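Local coordinates for protein ADP-ribose pyrophosphatase (Streptococcus suis, PDB 3O8S) that is a Nudix hydrolase that probably cleaves the pyrophosphate of ADP-ribose or a related nucleoside diphosphate derivative, at residues Q125-N137 / C192-D206. Sequence-based numbering, arbitrary orientation.
Sequences QRVVAILDKHKNN and CLEASRSEHWETRFD. With EDO (1,2-ethanediol), chain B; EDO (1,2-ethanediol), chain E.
The guanidinium of R126 carries CB of W201 over the centre of one face, 3.3 Å above its plane, while its edge faces the carbonyls of A195, S198 and E199. There NH1 gives a nearly straight bond to S198 O (2.7 Å) and a weak one to A195 O, and NH2 reaches E199 O from above that carbonyl's plane. A bend at chi3 (-73°) in the otherwise extended R126 chain brings the guanidinium against W201 CB, not onto the indole face. The indole is sandwiched: A195 CB lies over the centre of one face, R204 NH2 nearer the rim of the opposite face. At its edge, NE1 donates in the ring plane to V128 O (2.9 Å), which also accepts from R204 N. Next door, T203 OG1 bonds to V127 O (2.6 Å), and I130 N donates to R204 O, so that the short, weakly bonded strand 204-205 pairs in parallel with strand 120-132. V128 turns its methyls to C192, A195 and W201, packing helix against strand. At the far end the D206 side chain is gripped through syn lone pairs, OD1 by D132 N (3.0 Å) and OD2 by N136 ND2 (2.7 Å), as K135 NZ bridges to terminal OXT (2.8 Å). K135 also pairs with D108 of the second subunit, and R126 with its E202. Main-chain carbonyls thus take arginine, indole and hydroxyl donors at one end; at the other, K135 would partly offset the negative charge expected where D206's two carboxylates meet.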
loop_
_atom_site.group_PDB
_atom_site.type_symbol
_atom_site.label_atom_id
_atom_site.label_comp_id
_atom_site.label_asym_id
_atom_site.label_seq_id
_atom_site.Cartn_x
_atom_site.Cartn_y
_atom_site.Cartn_z
ATOM N N GLN A 125 2.905 -8.372 9.031
ATOM C CA GLN A 125 3.630 -7.501 9.931
ATOM C C GLN A 125 3.939 -6.114 9.394
ATOM O O GLN A 125 3.800 -5.138 10.119
ATOM C CB GLN A 125 4.964 -8.206 10.274
ATOM C CG GLN A 125 5.648 -7.701 11.516
ATOM C CD GLN A 125 6.750 -8.636 11.939
ATOM O OE1 GLN A 125 6.565 -9.475 12.809
ATOM N NE2 GLN A 125 7.928 -8.497 11.352
ATOM N N ARG A 126 4.464 -6.038 8.179
ATOM C CA ARG A 126 4.982 -4.802 7.664
ATOM C C ARG A 126 4.786 -4.731 6.181
ATOM O O ARG A 126 4.922 -5.741 5.492
ATOM C CB ARG A 126 6.506 -4.733 8.047
ATOM C CG ARG A 126 7.424 -3.838 7.161
ATOM C CD ARG A 126 8.852 -3.852 7.693
ATOM N NE ARG A 126 8.917 -3.064 8.936
ATOM C CZ ARG A 126 9.981 -2.947 9.713
ATOM N NH1 ARG A 126 11.102 -3.592 9.416
ATOM N NH2 ARG A 126 9.941 -2.173 10.784
ATOM N N VAL A 127 4.497 -3.517 5.678
ATOM C CA VAL A 127 4.411 -3.270 4.245
ATOM C C VAL A 127 5.849 -2.992 3.781
ATOM O O VAL A 127 6.441 -1.978 4.152
ATOM C CB VAL A 127 3.425 -2.138 3.826
ATOM C CG1 VAL A 127 3.264 -2.107 2.297
ATOM C CG2 VAL A 127 2.065 -2.324 4.498
ATOM N N VAL A 128 6.417 -3.915 3.017
ATOM C CA VAL A 128 7.772 -3.731 2.486
ATOM C C VAL A 128 7.726 -2.631 1.403
ATOM O O VAL A 128 8.547 -1.706 1.374
ATOM C CB VAL A 128 8.367 -5.060 1.905
ATOM C CG1 VAL A 128 9.738 -4.819 1.277
ATOM C CG2 VAL A 128 8.422 -6.185 2.947
ATOM N N ALA A 129 6.797 -2.810 0.473
ATOM C CA ALA A 129 6.639 -1.983 -0.723
ATOM C C ALA A 129 5.278 -2.151 -1.358
ATOM O O ALA A 129 4.675 -3.210 -1.215
ATOM C CB ALA A 129 7.705 -2.370 -1.729
ATOM N N ILE A 130 4.793 -1.086 -2.034
ATOM C CA ILE A 130 3.583 -0.999 -2.872
ATOM C C ILE A 130 4.117 -0.591 -4.231
ATOM O O ILE A 130 4.477 0.563 -4.421
ATOM C CB ILE A 130 2.502 -0.035 -2.332
ATOM C CG1 ILE A 130 2.210 -0.285 -0.870
ATOM C CG2 ILE A 130 1.228 -0.062 -3.169
ATOM C CD1 ILE A 130 2.373 0.917 -0.137
ATOM N N LEU A 131 4.244 -1.540 -5.157
ATOM C CA LEU A 131 4.922 -1.240 -6.395
ATOM C C LEU A 131 4.104 -1.477 -7.629
ATOM O O LEU A 131 3.361 -2.435 -7.732
ATOM C CB LEU A 131 6.213 -2.092 -6.478
ATOM C CG LEU A 131 7.276 -1.847 -5.408
ATOM C CD1 LEU A 131 8.274 -2.990 -5.366
ATOM C CD2 LEU A 131 7.961 -0.477 -5.597
ATOM N N ASP A 132 4.319 -0.626 -8.602
ATOM C CA ASP A 132 3.685 -0.735 -9.887
ATOM C C ASP A 132 4.409 -1.827 -10.687
ATOM O O ASP A 132 5.611 -1.695 -10.942
ATOM C CB ASP A 132 3.738 0.628 -10.577
ATOM C CG ASP A 132 3.150 0.624 -11.953
ATOM O OD1 ASP A 132 1.914 0.504 -12.068
ATOM O OD2 ASP A 132 3.922 0.729 -12.915
ATOM N N LYS A 133 3.697 -2.930 -11.011
ATOM C CA LYS A 133 4.203 -4.063 -11.806
ATOM C C LYS A 133 4.950 -3.594 -13.078
ATOM O O LYS A 133 6.068 -4.054 -13.319
ATOM C CB LYS A 133 3.059 -5.014 -12.216
ATOM C CG LYS A 133 3.563 -6.313 -12.841
ATOM C CD LYS A 133 2.440 -7.204 -13.309
ATOM C CE LYS A 133 2.964 -8.525 -13.820
ATOM N NZ LYS A 133 1.884 -9.329 -14.442
ATOM N N HIS A 134 4.348 -2.667 -13.857
ATOM C CA HIS A 134 4.928 -2.145 -15.106
ATOM C C HIS A 134 6.326 -1.535 -14.909
ATOM O O HIS A 134 7.172 -1.673 -15.788
ATOM C CB HIS A 134 4.000 -1.107 -15.743
ATOM C CG HIS A 134 4.446 -0.641 -17.094
ATOM N ND1 HIS A 134 4.784 0.682 -17.323
ATOM C CD2 HIS A 134 4.607 -1.340 -18.243
ATOM C CE1 HIS A 134 5.122 0.752 -18.603
ATOM N NE2 HIS A 134 5.030 -0.440 -19.198
ATOM N N LYS A 135 6.569 -0.886 -13.757
ATOM C CA LYS A 135 7.841 -0.231 -13.457
ATOM C C LYS A 135 8.875 -1.168 -12.817
ATOM O O LYS A 135 10.064 -0.833 -12.821
ATOM C CB LYS A 135 7.606 0.956 -12.507
ATOM C CG LYS A 135 6.925 2.167 -13.135
ATOM C CD LYS A 135 6.781 3.274 -12.103
ATOM C CE LYS A 135 5.863 4.376 -12.549
ATOM N NZ LYS A 135 5.875 5.501 -11.575
ATOM N N ASN A 136 8.439 -2.322 -12.266
ATOM C CA ASN A 136 9.317 -3.212 -11.501
ATOM C C ASN A 136 9.393 -4.679 -11.963
ATOM O O ASN A 136 10.330 -5.370 -11.553
ATOM C CB ASN A 136 8.868 -3.202 -10.030
ATOM C CG ASN A 136 8.970 -1.836 -9.388
ATOM O OD1 ASN A 136 10.017 -1.454 -8.851
ATOM N ND2 ASN A 136 7.907 -1.044 -9.496
ATOM N N ASN A 137 8.408 -5.180 -12.727
ATOM C CA ASN A 137 8.396 -6.601 -13.132
ATOM C C ASN A 137 8.253 -6.779 -14.660
ATOM O O ASN A 137 7.607 -5.946 -15.295
ATOM C CB ASN A 137 7.291 -7.373 -12.386
ATOM C CG ASN A 137 7.442 -7.305 -10.885
ATOM O OD1 ASN A 137 7.153 -6.280 -10.251
ATOM N ND2 ASN A 137 7.953 -8.375 -10.285
ATOM N N CYS A 192 12.802 -7.391 0.567
ATOM C CA CYS A 192 12.062 -8.044 1.660
ATOM C C CYS A 192 13.013 -8.484 2.781
ATOM O O CYS A 192 12.699 -8.248 3.950
ATOM C CB CYS A 192 11.249 -9.219 1.126
ATOM S SG CYS A 192 9.877 -8.734 0.049
ATOM N N LEU A 193 14.210 -9.053 2.433
ATOM C CA LEU A 193 15.214 -9.460 3.441
ATOM C C LEU A 193 15.698 -8.247 4.251
ATOM O O LEU A 193 15.748 -8.303 5.491
ATOM C CB LEU A 193 16.403 -10.190 2.794
ATOM C CG LEU A 193 17.586 -10.591 3.715
ATOM C CD1 LEU A 193 17.151 -11.546 4.823
ATOM C CD2 LEU A 193 18.700 -11.203 2.923
ATOM N N GLU A 194 16.012 -7.145 3.547
ATOM C CA GLU A 194 16.432 -5.897 4.162
ATOM C C GLU A 194 15.332 -5.404 5.140
ATOM O O GLU A 194 15.663 -5.041 6.261
ATOM C CB GLU A 194 16.772 -4.848 3.081
ATOM C CG GLU A 194 17.440 -3.584 3.606
ATOM C CD GLU A 194 17.483 -2.423 2.624
ATOM O OE1 GLU A 194 17.525 -2.683 1.396
ATOM O OE2 GLU A 194 17.470 -1.255 3.083
ATOM N N ALA A 195 14.035 -5.455 4.739
ATOM C CA ALA A 195 12.912 -5.093 5.623
ATOM C C ALA A 195 12.852 -6.007 6.861
ATOM O O ALA A 195 12.650 -5.506 7.976
ATOM C CB ALA A 195 11.595 -5.159 4.868
ATOM N N SER A 196 13.087 -7.324 6.689
ATOM C CA SER A 196 13.081 -8.237 7.838
ATOM C C SER A 196 14.222 -7.968 8.818
ATOM O O SER A 196 14.081 -8.319 9.993
ATOM C CB SER A 196 13.142 -9.700 7.396
ATOM O OG SER A 196 14.460 -10.087 7.063
ATOM N N ARG A 197 15.362 -7.408 8.330
ATOM C CA ARG A 197 16.538 -7.115 9.153
ATOM C C ARG A 197 16.514 -5.704 9.779
ATOM O O ARG A 197 17.385 -5.385 10.583
ATOM C CB ARG A 197 17.824 -7.262 8.317
ATOM C CG ARG A 197 18.238 -8.713 8.030
ATOM C CD ARG A 197 19.333 -8.751 6.983
ATOM N NE ARG A 197 19.958 -10.076 6.858
ATOM C CZ ARG A 197 20.769 -10.437 5.860
ATOM N NH1 ARG A 197 21.062 -9.579 4.887
ATOM N NH2 ARG A 197 21.286 -11.661 5.824
ATOM N N SER A 198 15.558 -4.862 9.409
ATOM C CA SER A 198 15.551 -3.472 9.849
ATOM C C SER A 198 14.569 -3.203 10.978
ATOM O O SER A 198 13.394 -3.559 10.864
ATOM C CB SER A 198 15.227 -2.562 8.661
ATOM O OG SER A 198 16.078 -2.793 7.550
ATOM N N GLU A 199 15.033 -2.560 12.055
ATOM C CA GLU A 199 14.146 -2.160 13.145
ATOM C C GLU A 199 13.143 -1.119 12.601
ATOM O O GLU A 199 11.932 -1.263 12.779
ATOM C CB GLU A 199 14.943 -1.604 14.328
ATOM C CG GLU A 199 14.052 -1.101 15.438
ATOM C CD GLU A 199 14.814 -0.538 16.603
ATOM O OE1 GLU A 199 15.290 0.611 16.502
ATOM O OE2 GLU A 199 14.972 -1.263 17.607
ATOM N N HIS A 200 13.655 -0.138 11.854
ATOM C CA HIS A 200 12.831 0.870 11.204
ATOM C C HIS A 200 12.777 0.628 9.710
ATOM O O HIS A 200 13.779 0.278 9.109
ATOM C CB HIS A 200 13.366 2.269 11.488
ATOM C CG HIS A 200 13.456 2.551 12.942
ATOM N ND1 HIS A 200 12.324 2.632 13.726
ATOM C CD2 HIS A 200 14.543 2.759 13.718
ATOM C CE1 HIS A 200 12.756 2.900 14.949
ATOM N NE2 HIS A 200 14.080 3.014 14.984
ATOM N N TRP A 201 11.620 0.863 9.100
ATOM C CA TRP A 201 11.471 0.668 7.667
ATOM C C TRP A 201 10.605 1.734 7.041
ATOM O O TRP A 201 9.497 1.989 7.499
ATOM C CB TRP A 201 10.858 -0.728 7.382
ATOM C CG TRP A 201 10.774 -1.055 5.915
ATOM C CD1 TRP A 201 9.649 -1.082 5.144
ATOM C CD2 TRP A 201 11.869 -1.399 5.047
ATOM N NE1 TRP A 201 9.972 -1.395 3.847
ATOM C CE2 TRP A 201 11.331 -1.598 3.759
ATOM C CE3 TRP A 201 13.256 -1.575 5.242
ATOM C CZ2 TRP A 201 12.135 -1.926 2.653
ATOM C CZ3 TRP A 201 14.055 -1.877 4.147
ATOM C CH2 TRP A 201 13.495 -2.069 2.873
ATOM N N GLU A 202 11.079 2.290 5.935
ATOM C CA GLU A 202 10.348 3.244 5.124
ATOM C C GLU A 202 9.764 2.465 3.953
ATOM O O GLU A 202 10.518 2.057 3.072
ATOM C CB GLU A 202 11.259 4.397 4.640
ATOM C CG GLU A 202 10.457 5.565 4.076
ATOM C CD GLU A 202 9.727 6.421 5.099
ATOM O OE1 GLU A 202 10.083 6.373 6.299
ATOM O OE2 GLU A 202 8.765 7.117 4.705
ATOM N N THR A 203 8.414 2.269 3.938
ATOM C CA THR A 203 7.712 1.511 2.897
ATOM C C THR A 203 7.969 2.154 1.535
ATOM O O THR A 203 7.819 3.376 1.367
ATOM C CB THR A 203 6.241 1.419 3.269
ATOM O OG1 THR A 203 6.148 0.620 4.455
ATOM C CG2 THR A 203 5.365 0.878 2.138
ATOM N N ARG A 204 8.384 1.328 0.574
ATOM C CA ARG A 204 8.731 1.836 -0.754
ATOM C C ARG A 204 7.544 1.855 -1.640
ATOM O O ARG A 204 6.722 0.958 -1.580
ATOM C CB ARG A 204 9.852 1.002 -1.401
ATOM C CG ARG A 204 11.064 0.795 -0.502
ATOM C CD ARG A 204 11.762 2.094 -0.108
ATOM N NE ARG A 204 12.439 1.925 1.173
ATOM C CZ ARG A 204 13.694 1.519 1.310
ATOM N NH1 ARG A 204 14.449 1.309 0.245
ATOM N NH2 ARG A 204 14.207 1.332 2.513
ATOM N N PHE A 205 7.466 2.849 -2.513
ATOM C CA PHE A 205 6.354 2.926 -3.437
ATOM C C PHE A 205 6.776 3.742 -4.644
ATOM O O PHE A 205 7.740 4.499 -4.553
ATOM C CB PHE A 205 5.094 3.496 -2.730
ATOM C CG PHE A 205 5.136 4.954 -2.318
ATOM C CD1 PHE A 205 5.928 5.373 -1.250
ATOM C CD2 PHE A 205 4.334 5.894 -2.952
ATOM C CE1 PHE A 205 5.947 6.713 -0.846
ATOM C CE2 PHE A 205 4.362 7.244 -2.560
ATOM C CZ PHE A 205 5.164 7.643 -1.505
ATOM N N ASP A 206 6.101 3.573 -5.780
ATOM C CA ASP A 206 6.422 4.359 -6.987
ATOM C C ASP A 206 5.160 4.694 -7.790
ATOM O O ASP A 206 4.051 4.401 -7.293
ATOM C CB ASP A 206 7.459 3.639 -7.873
ATOM C CG ASP A 206 7.155 2.206 -8.290
ATOM O OD1 ASP A 206 5.990 1.769 -8.143
ATOM O OD2 ASP A 206 8.072 1.535 -8.780
ATOM O OXT ASP A 206 5.276 5.320 -8.870
HETATM C C1 EDO B . 17.425 -0.161 10.522
HETATM O O1 EDO B . 16.433 0.465 11.360
HETATM C C2 EDO B . 18.459 -0.994 11.307
HETATM O O2 EDO B . 17.882 -2.071 12.083
HETATM C C1 EDO E . 8.538 3.220 13.527
HETATM O O1 EDO E . 9.726 2.851 12.816
HETATM C C2 EDO E . 8.875 3.320 15.008
HETATM O O2 EDO E . 9.445 2.070 15.409
HETATM O O HOH W 1 2.935 2.140 -6.186
#